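PDB 3NYB: Poly(A) RNA polymerase protein 2 from Saccharomyces cerevisiae, which probably adds poly(A) tails to RNAs as the nucleotidyltransferase subunit of TRAMP, an RNA surveillance complex. Local coordinates for residues I150-V164 and F187-M199. The protein carries 1 engineered substitution. Numbering follows the deposited sequence.
Sequences IREWLDDTPGLRELV and FSIICLVFSFLHM
Trp153 and Phe194 lie face to face: the five-membered ring of the indole and the phenyl ring have centroids 3.7 Å apart and planes inclined by 19°. The far rim of the indole meets Phe187, Ile190 and Cys191 of helix 187-198. Its CH2 touches Phe187 CE1 in an oblique pairing of the rings, while Ile190 CG2 abuts the indole edge, 3.3 Å from Trp153 CE3. Trp153 is thus a knob among Phe187, Ile190, Cys191 and Phe194. Replacing the indole with the methyl of an alanine is likely to strip Phe194 of its stacking partner and open a gap against Ile190 and Phe187. Leu160 forms a second knob among Ile190, Val193, Phe194 and Leu197, its CD1 3.7 Å from Val193 CG1. The two knobs stand on successive helices, consistent with the helical central domain of this polymerase family; segment 150-155 runs roughly parallel to helix 187-198, and 160-164 crosses it steeply, at 124°. At the intervening type II turn, from Thr157 to Leu160, Thr157 CG2 packs 3.4 Å from Leu197 CD2. With OG1 beside its own backbone N (chi1 -52°), Thr157 reaches back to Trp153 O in a 2.7 Å hydrogen bond, tying the turn to the stacked residue. Beyond, Pro243 touches Phe194, and Phe78 of the Protein AIR2 chain packs on Phe196.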
loop_
_atom_site.group_PDB
_atom_site.type_symbol
_atom_site.label_atom_id
_atom_site.label_comp_id
_atom_site.label_asym_id
_atom_site.label_seq_id
_atom_site.Cartn_x
_atom_site.Cartn_y
_atom_site.Cartn_z
ATOM N N ILE A 150 -8.496 -9.578 -2.027
ATOM C CA ILE A 150 -7.362 -9.050 -2.773
ATOM C C ILE A 150 -7.482 -9.314 -4.269
ATOM O O ILE A 150 -7.376 -8.393 -5.075
ATOM C CB ILE A 150 -6.028 -9.655 -2.287
ATOM C CG1 ILE A 150 -5.828 -9.395 -0.793
ATOM C CG2 ILE A 150 -4.862 -9.095 -3.084
ATOM C CD1 ILE A 150 -5.929 -7.962 -0.421
ATOM N N ARG A 151 -7.698 -10.569 -4.640
ATOM C CA ARG A 151 -7.766 -10.922 -6.054
ATOM C C ARG A 151 -8.942 -10.246 -6.745
ATOM O O ARG A 151 -8.820 -9.757 -7.869
ATOM C CB ARG A 151 -7.828 -12.434 -6.231
ATOM C CG ARG A 151 -6.517 -13.122 -5.897
ATOM C CD ARG A 151 -6.612 -14.627 -6.072
ATOM N NE ARG A 151 -7.524 -15.242 -5.110
ATOM C CZ ARG A 151 -7.202 -15.518 -3.850
ATOM N NH1 ARG A 151 -5.991 -15.221 -3.395
ATOM N NH2 ARG A 151 -8.090 -16.082 -3.044
ATOM N N GLU A 152 -10.078 -10.212 -6.058
ATOM C CA GLU A 152 -11.259 -9.550 -6.579
ATOM C C GLU A 152 -11.036 -8.049 -6.679
ATOM O O GLU A 152 -11.265 -7.465 -7.734
ATOM C CB GLU A 152 -12.468 -9.863 -5.710
ATOM C CG GLU A 152 -12.806 -11.344 -5.668
ATOM C CD GLU A 152 -13.918 -11.674 -4.684
ATOM O OE1 GLU A 152 -14.280 -10.795 -3.871
ATOM O OE2 GLU A 152 -14.425 -12.818 -4.723
ATOM N N TRP A 153 -10.579 -7.421 -5.598
ATOM C CA TRP A 153 -10.281 -5.997 -5.663
ATOM C C TRP A 153 -9.404 -5.694 -6.893
ATOM O O TRP A 153 -9.583 -4.679 -7.560
ATOM C CB TRP A 153 -9.549 -5.504 -4.414
ATOM C CG TRP A 153 -10.260 -5.543 -3.087
ATOM C CD1 TRP A 153 -11.605 -5.667 -2.842
ATOM C CD2 TRP A 153 -9.628 -5.410 -1.803
ATOM N NE1 TRP A 153 -11.835 -5.641 -1.479
ATOM C CE2 TRP A 153 -10.650 -5.484 -0.830
ATOM C CE3 TRP A 153 -8.307 -5.251 -1.399
ATOM C CZ2 TRP A 153 -10.351 -5.397 0.550
ATOM C CZ3 TRP A 153 -8.027 -5.167 -0.038
ATOM C CH2 TRP A 153 -9.040 -5.239 0.915
ATOM N N LEU A 154 -8.460 -6.582 -7.188
ATOM C CA LEU A 154 -7.504 -6.351 -8.263
ATOM C C LEU A 154 -8.150 -6.471 -9.625
ATOM O O LEU A 154 -7.663 -5.915 -10.601
ATOM C CB LEU A 154 -6.334 -7.320 -8.165
ATOM C CG LEU A 154 -5.345 -7.007 -7.040
ATOM C CD1 LEU A 154 -4.279 -8.095 -6.895
ATOM C CD2 LEU A 154 -4.705 -5.642 -7.266
ATOM N N ASP A 155 -9.251 -7.203 -9.686
ATOM C CA ASP A 155 -10.004 -7.324 -10.923
ATOM C C ASP A 155 -10.836 -6.076 -11.233
ATOM O O ASP A 155 -10.780 -5.547 -12.342
ATOM C CB ASP A 155 -10.895 -8.558 -10.868
ATOM C CG ASP A 155 -10.099 -9.840 -10.844
ATOM O OD1 ASP A 155 -10.615 -10.845 -10.310
ATOM O OD2 ASP A 155 -8.958 -9.839 -11.356
ATOM N N ASP A 156 -11.601 -5.599 -10.258
ATOM C CA ASP A 156 -12.502 -4.480 -10.512
ATOM C C ASP A 156 -11.952 -3.118 -10.088
ATOM O O ASP A 156 -12.723 -2.212 -9.763
ATOM C CB ASP A 156 -13.894 -4.736 -9.902
ATOM C CG ASP A 156 -13.870 -4.850 -8.388
ATOM O OD1 ASP A 156 -14.271 -5.911 -7.866
ATOM O OD2 ASP A 156 -13.463 -3.879 -7.720
ATOM N N THR A 157 -10.630 -2.960 -10.122
ATOM C CA THR A 157 -10.013 -1.714 -9.662
ATOM C C THR A 157 -8.776 -1.306 -10.446
ATOM O O THR A 157 -7.659 -1.611 -10.047
ATOM C CB THR A 157 -9.604 -1.806 -8.179
ATOM O OG1 THR A 157 -10.721 -2.247 -7.399
ATOM C CG2 THR A 157 -9.135 -0.461 -7.672
ATOM N N PRO A 158 -8.962 -0.588 -11.558
ATOM C CA PRO A 158 -7.779 -0.110 -12.282
ATOM C C PRO A 158 -6.963 0.881 -11.448
ATOM O O PRO A 158 -7.506 1.853 -10.924
ATOM C CB PRO A 158 -8.379 0.576 -13.514
ATOM C CG PRO A 158 -9.741 -0.049 -13.673
ATOM C CD PRO A 158 -10.214 -0.288 -12.271
ATOM N N GLY A 159 -5.669 0.623 -11.316
ATOM C CA GLY A 159 -4.791 1.527 -10.602
ATOM C C GLY A 159 -4.361 0.980 -9.262
ATOM O O GLY A 159 -3.386 1.451 -8.664
ATOM N N LEU A 160 -5.084 -0.026 -8.785
ATOM C CA LEU A 160 -4.811 -0.584 -7.466
ATOM C C LEU A 160 -3.351 -1.049 -7.299
ATOM O O LEU A 160 -2.660 -0.614 -6.377
ATOM C CB LEU A 160 -5.782 -1.719 -7.160
ATOM C CG LEU A 160 -5.695 -2.219 -5.723
ATOM C CD1 LEU A 160 -5.744 -1.052 -4.729
ATOM C CD2 LEU A 160 -6.781 -3.237 -5.438
ATOM N N ARG A 161 -2.886 -1.920 -8.191
ATOM C CA ARG A 161 -1.514 -2.400 -8.135
ATOM C C ARG A 161 -0.476 -1.264 -8.118
ATOM O O ARG A 161 0.429 -1.254 -7.282
ATOM C CB ARG A 161 -1.235 -3.368 -9.293
ATOM C CG ARG A 161 0.223 -3.811 -9.386
ATOM C CD ARG A 161 0.450 -5.001 -10.310
ATOM N NE ARG A 161 1.878 -5.291 -10.451
ATOM C CZ ARG A 161 2.667 -4.797 -11.404
ATOM N NH1 ARG A 161 2.189 -3.989 -12.334
ATOM N NH2 ARG A 161 3.948 -5.121 -11.431
ATOM N N GLU A 162 -0.607 -0.309 -9.035
ATOM C CA GLU A 162 0.380 0.763 -9.174
ATOM C C GLU A 162 0.488 1.604 -7.918
ATOM O O GLU A 162 1.585 1.880 -7.444
ATOM C CB GLU A 162 0.026 1.687 -10.339
ATOM C CG GLU A 162 0.207 1.085 -11.718
ATOM C CD GLU A 162 -0.811 0.008 -12.032
ATOM O OE1 GLU A 162 -0.587 -0.718 -13.023
ATOM O OE2 GLU A 162 -1.822 -0.124 -11.292
ATOM N N LEU A 163 -0.653 2.029 -7.384
ATOM C CA LEU A 163 -0.622 2.853 -6.191
ATOM C C LEU A 163 -0.115 2.058 -4.994
ATOM O O LEU A 163 0.627 2.581 -4.168
ATOM C CB LEU A 163 -1.984 3.492 -5.913
ATOM C CG LEU A 163 -2.345 4.565 -6.941
ATOM C CD1 LEU A 163 -3.488 5.427 -6.449
ATOM C CD2 LEU A 163 -1.130 5.420 -7.233
ATOM N N VAL A 164 -0.489 0.788 -4.912
ATOM C CA VAL A 164 -0.006 -0.055 -3.825
ATOM C C VAL A 164 1.516 -0.183 -3.856
ATOM O O VAL A 164 2.184 -0.053 -2.823
ATOM C CB VAL A 164 -0.663 -1.438 -3.837
ATOM C CG1 VAL A 164 0.029 -2.354 -2.860
ATOM C CG2 VAL A 164 -2.140 -1.313 -3.480
ATOM N N PHE A 187 -2.172 -6.368 3.784
ATOM C CA PHE A 187 -3.606 -6.268 3.508
ATOM C C PHE A 187 -4.120 -4.863 3.834
ATOM O O PHE A 187 -4.862 -4.260 3.060
ATOM C CB PHE A 187 -4.399 -7.345 4.265
ATOM C CG PHE A 187 -5.889 -7.165 4.191
ATOM C CD1 PHE A 187 -6.615 -7.695 3.142
ATOM C CD2 PHE A 187 -6.560 -6.456 5.171
ATOM C CE1 PHE A 187 -7.978 -7.523 3.074
ATOM C CE2 PHE A 187 -7.919 -6.276 5.107
ATOM C CZ PHE A 187 -8.630 -6.810 4.058
ATOM N N SER A 188 -3.702 -4.338 4.976
ATOM C CA SER A 188 -4.091 -2.998 5.389
ATOM C C SER A 188 -3.773 -1.957 4.333
ATOM O O SER A 188 -4.590 -1.084 4.043
ATOM C CB SER A 188 -3.400 -2.623 6.702
ATOM O OG SER A 188 -3.787 -3.505 7.743
ATOM N N ILE A 189 -2.576 -2.030 3.767
ATOM C CA ILE A 189 -2.182 -1.041 2.777
ATOM C C ILE A 189 -3.109 -1.155 1.583
ATOM O O ILE A 189 -3.628 -0.154 1.088
ATOM C CB ILE A 189 -0.743 -1.231 2.307
ATOM C CG1 ILE A 189 0.218 -1.195 3.497
ATOM C CG2 ILE A 189 -0.373 -0.145 1.309
ATOM C CD1 ILE A 189 1.649 -1.590 3.132
ATOM N N ILE A 190 -3.319 -2.387 1.130
ATOM C CA ILE A 190 -4.191 -2.640 -0.008
ATOM C C ILE A 190 -5.570 -2.062 0.248
ATOM O O ILE A 190 -6.140 -1.381 -0.609
ATOM C CB ILE A 190 -4.329 -4.131 -0.284
ATOM C CG1 ILE A 190 -2.946 -4.754 -0.450
ATOM C CG2 ILE A 190 -5.166 -4.360 -1.517
ATOM C CD1 ILE A 190 -2.986 -6.220 -0.833
ATOM N N CYS A 191 -6.095 -2.325 1.441
ATOM C CA CYS A 191 -7.398 -1.799 1.831
ATOM C C CYS A 191 -7.500 -0.283 1.669
ATOM O O CYS A 191 -8.411 0.211 1.006
ATOM C CB CYS A 191 -7.742 -2.188 3.266
ATOM S SG CYS A 191 -9.376 -1.647 3.748
ATOM N N LEU A 192 -6.569 0.449 2.276
ATOM C CA LEU A 192 -6.597 1.911 2.235
ATOM C C LEU A 192 -6.674 2.450 0.820
ATOM O O LEU A 192 -7.492 3.313 0.516
ATOM C CB LEU A 192 -5.365 2.495 2.916
ATOM C CG LEU A 192 -5.166 2.209 4.397
ATOM C CD1 LEU A 192 -3.821 2.771 4.833
ATOM C CD2 LEU A 192 -6.302 2.776 5.233
ATOM N N VAL A 193 -5.802 1.947 -0.040
ATOM C CA VAL A 193 -5.779 2.376 -1.423
ATOM C C VAL A 193 -7.099 2.018 -2.080
ATOM O O VAL A 193 -7.737 2.854 -2.709
ATOM C CB VAL A 193 -4.631 1.709 -2.180
ATOM C CG1 VAL A 193 -4.546 2.224 -3.607
ATOM C CG2 VAL A 193 -3.343 1.973 -1.465
ATOM N N PHE A 194 -7.507 0.766 -1.923
ATOM C CA PHE A 194 -8.729 0.291 -2.546
ATOM C C PHE A 194 -9.908 1.178 -2.165
ATOM O O PHE A 194 -10.627 1.677 -3.032
ATOM C CB PHE A 194 -9.004 -1.154 -2.147
ATOM C CG PHE A 194 -10.373 -1.638 -2.531
ATOM C CD1 PHE A 194 -10.793 -1.591 -3.851
ATOM C CD2 PHE A 194 -11.236 -2.150 -1.572
ATOM C CE1 PHE A 194 -12.048 -2.037 -4.205
ATOM C CE2 PHE A 194 -12.485 -2.598 -1.917
ATOM C CZ PHE A 194 -12.894 -2.543 -3.237
ATOM N N SER A 195 -10.096 1.374 -0.864
ATOM C CA SER A 195 -11.160 2.221 -0.375
ATOM C C SER A 195 -11.094 3.579 -1.064
ATOM O O SER A 195 -12.031 3.983 -1.763
ATOM C CB SER A 195 -11.042 2.391 1.134
ATOM O OG SER A 195 -11.709 3.564 1.559
ATOM N N PHE A 196 -9.976 4.273 -0.869
ATOM C CA PHE A 196 -9.758 5.583 -1.471
ATOM C C PHE A 196 -10.169 5.636 -2.944
ATOM O O PHE A 196 -10.978 6.474 -3.345
ATOM C CB PHE A 196 -8.300 5.995 -1.288
ATOM C CG PHE A 196 -7.821 7.022 -2.274
ATOM C CD1 PHE A 196 -8.110 8.366 -2.096
ATOM C CD2 PHE A 196 -7.046 6.643 -3.366
ATOM C CE1 PHE A 196 -7.648 9.314 -2.999
ATOM C CE2 PHE A 196 -6.581 7.586 -4.266
ATOM C CZ PHE A 196 -6.886 8.927 -4.085
ATOM N N LEU A 197 -9.624 4.736 -3.748
ATOM C CA LEU A 197 -9.973 4.670 -5.165
ATOM C C LEU A 197 -11.480 4.577 -5.376
ATOM O O LEU A 197 -12.058 5.358 -6.126
ATOM C CB LEU A 197 -9.275 3.474 -5.831
ATOM C CG LEU A 197 -8.054 3.690 -6.742
ATOM C CD1 LEU A 197 -7.086 4.729 -6.208
ATOM C CD2 LEU A 197 -7.329 2.373 -7.022
ATOM N N HIS A 198 -12.117 3.625 -4.701
ATOM C CA HIS A 198 -13.509 3.304 -4.987
ATOM C C HIS A 198 -14.515 4.344 -4.532
ATOM O O HIS A 198 -15.643 4.366 -5.024
ATOM C CB HIS A 198 -13.879 1.922 -4.455
ATOM C CG HIS A 198 -14.000 0.886 -5.518
ATOM N ND1 HIS A 198 -13.241 0.915 -6.678
ATOM C CD2 HIS A 198 -14.783 -0.212 -5.625
ATOM C CE1 HIS A 198 -13.553 -0.112 -7.436
ATOM N NE2 HIS A 198 -14.491 -0.820 -6.818
ATOM N N MET A 199 -14.124 5.210 -3.605
ATOM C CA MET A 199 -15.044 6.258 -3.184
ATOM C C MET A 199 -14.516 7.674 -3.399
ATOM O O MET A 199 -14.748 8.569 -2.595
ATOM C CB MET A 199 -15.494 6.046 -1.742
ATOM C CG MET A 199 -14.391 5.877 -0.751
ATOM S SD MET A 199 -15.095 5.637 0.883
ATOM C CE MET A 199 -15.869 7.231 1.128
#